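Local coordinates for AclR protein (Streptomyces galilaeus, PDB 2GEY) that is a putative hydroxylase of the SnoaL-like family, probably acting in the biosynthesis of aromatic polyketide antibiotics, at residues G87-V92 with V128-L133. Residues are numbered along the deposited sequence; the frame is centred on the assembly and turned at random.
Sequences GEFMGV and VRLGKL
The two methyl groups of Leu130 meet the side chains of Phe89, Met90 and Val92. Its CD1 lies in the plane of the Phe89 ring, at the edge, 3.8 Å from Phe89 CD2. The terminal methyl of Met90 adjoins the same branch, with Met90 CE to Leu130 CD1 at 3.2 Å, an unusually short approach whose exact closeness is doubtful. That methyl reaches Leu130 because the Met90 chain, extended about CB-CG, bends at its last torsion (chi3 -46°). The other branch, Leu130 CD2, packs 4.0 Å from Val92 CG1, while Val92 CG2 rests 3.6 Å from the carbonyl Leu130 O.

Toward the polar edge, Lys132 runs past Val92 in the opposite direction, its CE 3.8 Å from Val92 CG2. Bends at chi2 and chi4 bring the ammonium to the turn, where Lys132 NZ makes a weak hydrogen bond of 3.3 Å to Met90 O. Lys132 also packs on Leu133 of the second subunit.

Phe89 to Val92 form a type I' turn, closed by backbone bonds in both directions between these two residues, and Gly131, with positive phi, ends helix 124-129 in a Schellman motif. Phe58 meets the Phe89 ring edge-to-face. The contact thus joins the loop between strands 74-84 and 98-110 to the C-terminal end of helix 124-129, on which Phe89 also touches Leu126 and Met90 touches Leu127.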
loop_
_atom_site.group_PDB
_atom_site.type_symbol
_atom_site.label_atom_id
_atom_site.label_comp_id
_atom_site.label_asym_id
_atom_site.label_seq_id
_atom_site.Cartn_x
_atom_site.Cartn_y
_atom_site.Cartn_z
ATOM N N GLY A 87 15.448 -6.728 -18.045
ATOM C CA GLY A 87 15.117 -8.127 -18.346
ATOM C C GLY A 87 13.621 -8.339 -18.460
ATOM O O GLY A 87 12.843 -7.553 -17.928
ATOM N N GLU A 88 13.212 -9.395 -19.165
ATOM C CA GLU A 88 11.790 -9.675 -19.337
ATOM C C GLU A 88 11.105 -9.793 -17.974
ATOM O O GLU A 88 11.637 -10.394 -17.040
ATOM C CB GLU A 88 11.555 -10.941 -20.173
ATOM C CG GLU A 88 10.109 -11.093 -20.667
ATOM C CD GLU A 88 9.876 -12.357 -21.483
ATOM O OE1 GLU A 88 8.831 -13.013 -21.281
ATOM O OE2 GLU A 88 10.716 -12.683 -22.348
ATOM N N PHE A 89 9.923 -9.189 -17.869
ATOM C CA PHE A 89 9.151 -9.212 -16.638
ATOM C C PHE A 89 7.660 -9.231 -16.952
ATOM O O PHE A 89 7.183 -8.430 -17.755
ATOM C CB PHE A 89 9.491 -7.997 -15.775
ATOM C CG PHE A 89 8.981 -8.100 -14.370
ATOM C CD1 PHE A 89 9.510 -9.040 -13.498
ATOM C CD2 PHE A 89 7.970 -7.272 -13.918
ATOM C CE1 PHE A 89 9.041 -9.147 -12.200
ATOM C CE2 PHE A 89 7.492 -7.371 -12.619
ATOM C CZ PHE A 89 8.031 -8.309 -11.757
ATOM N N MET A 90 6.939 -10.154 -16.313
ATOM C CA MET A 90 5.505 -10.363 -16.546
ATOM C C MET A 90 5.163 -10.483 -18.029
ATOM O O MET A 90 4.140 -9.971 -18.483
ATOM C CB MET A 90 4.688 -9.232 -15.924
ATOM C CG MET A 90 4.923 -9.036 -14.447
ATOM S SD MET A 90 3.797 -7.846 -13.698
ATOM C CE MET A 90 3.835 -6.504 -14.867
ATOM N N GLY A 91 6.033 -11.155 -18.780
ATOM C CA GLY A 91 5.834 -11.358 -20.206
ATOM C C GLY A 91 6.134 -10.154 -21.083
ATOM O O GLY A 91 5.922 -10.209 -22.291
ATOM N N VAL A 92 6.635 -9.072 -20.493
ATOM C CA VAL A 92 6.936 -7.853 -21.242
ATOM C C VAL A 92 8.436 -7.741 -21.489
ATOM O O VAL A 92 9.227 -7.788 -20.549
ATOM C CB VAL A 92 6.452 -6.604 -20.480
ATOM C CG1 VAL A 92 6.786 -5.331 -21.256
ATOM C CG2 VAL A 92 4.965 -6.704 -20.219
ATOM N N VAL A 128 1.728 0.321 -15.189
ATOM C CA VAL A 128 1.539 1.344 -16.215
ATOM C C VAL A 128 2.740 1.375 -17.173
ATOM O O VAL A 128 2.559 1.388 -18.394
ATOM C CB VAL A 128 1.291 2.734 -15.584
ATOM C CG1 VAL A 128 1.259 3.825 -16.654
ATOM C CG2 VAL A 128 -0.014 2.725 -14.816
ATOM N N ARG A 129 3.955 1.366 -16.621
ATOM C CA ARG A 129 5.178 1.400 -17.431
ATOM C C ARG A 129 5.318 0.185 -18.337
ATOM O O ARG A 129 5.838 0.288 -19.455
ATOM C CB ARG A 129 6.420 1.516 -16.544
ATOM C CG ARG A 129 6.629 2.890 -15.955
ATOM C CD ARG A 129 7.069 3.914 -17.002
ATOM N NE ARG A 129 6.313 5.151 -16.817
ATOM C CZ ARG A 129 5.313 5.588 -17.587
ATOM N NH1 ARG A 129 4.921 4.931 -18.677
ATOM N NH2 ARG A 129 4.708 6.724 -17.264
ATOM N N LEU A 130 4.844 -0.961 -17.860
ATOM C CA LEU A 130 4.879 -2.185 -18.645
ATOM C C LEU A 130 3.684 -2.344 -19.580
ATOM O O LEU A 130 3.593 -3.348 -20.287
ATOM C CB LEU A 130 4.968 -3.395 -17.720
ATOM C CG LEU A 130 6.256 -3.461 -16.902
ATOM C CD1 LEU A 130 6.253 -4.694 -16.063
ATOM C CD2 LEU A 130 7.484 -3.434 -17.780
ATOM N N GLY A 131 2.772 -1.369 -19.575
ATOM C CA GLY A 131 1.635 -1.361 -20.487
ATOM C C GLY A 131 0.481 -2.262 -20.086
ATOM O O GLY A 131 -0.408 -2.536 -20.904
ATOM N N LYS A 132 0.484 -2.724 -18.838
ATOM C CA LYS A 132 -0.578 -3.595 -18.333
ATOM C C LYS A 132 -1.794 -2.781 -17.918
ATOM O O LYS A 132 -2.912 -3.299 -17.885
ATOM C CB LYS A 132 -0.090 -4.405 -17.134
ATOM C CG LYS A 132 1.097 -5.311 -17.415
ATOM C CD LYS A 132 0.737 -6.415 -18.395
ATOM C CE LYS A 132 1.733 -7.562 -18.329
ATOM N NZ LYS A 132 1.668 -8.257 -17.012
ATOM N N LEU A 133 -1.556 -1.522 -17.555
ATOM C CA LEU A 133 -2.620 -0.567 -17.266
ATOM C C LEU A 133 -2.437 0.670 -18.134
ATOM O O LEU A 133 -1.314 1.021 -18.486
ATOM C CB LEU A 133 -2.588 -0.152 -15.798
ATOM C CG LEU A 133 -2.812 -1.266 -14.779
ATOM C CD1 LEU A 133 -2.572 -0.741 -13.380
ATOM C CD2 LEU A 133 -4.212 -1.847 -14.908
#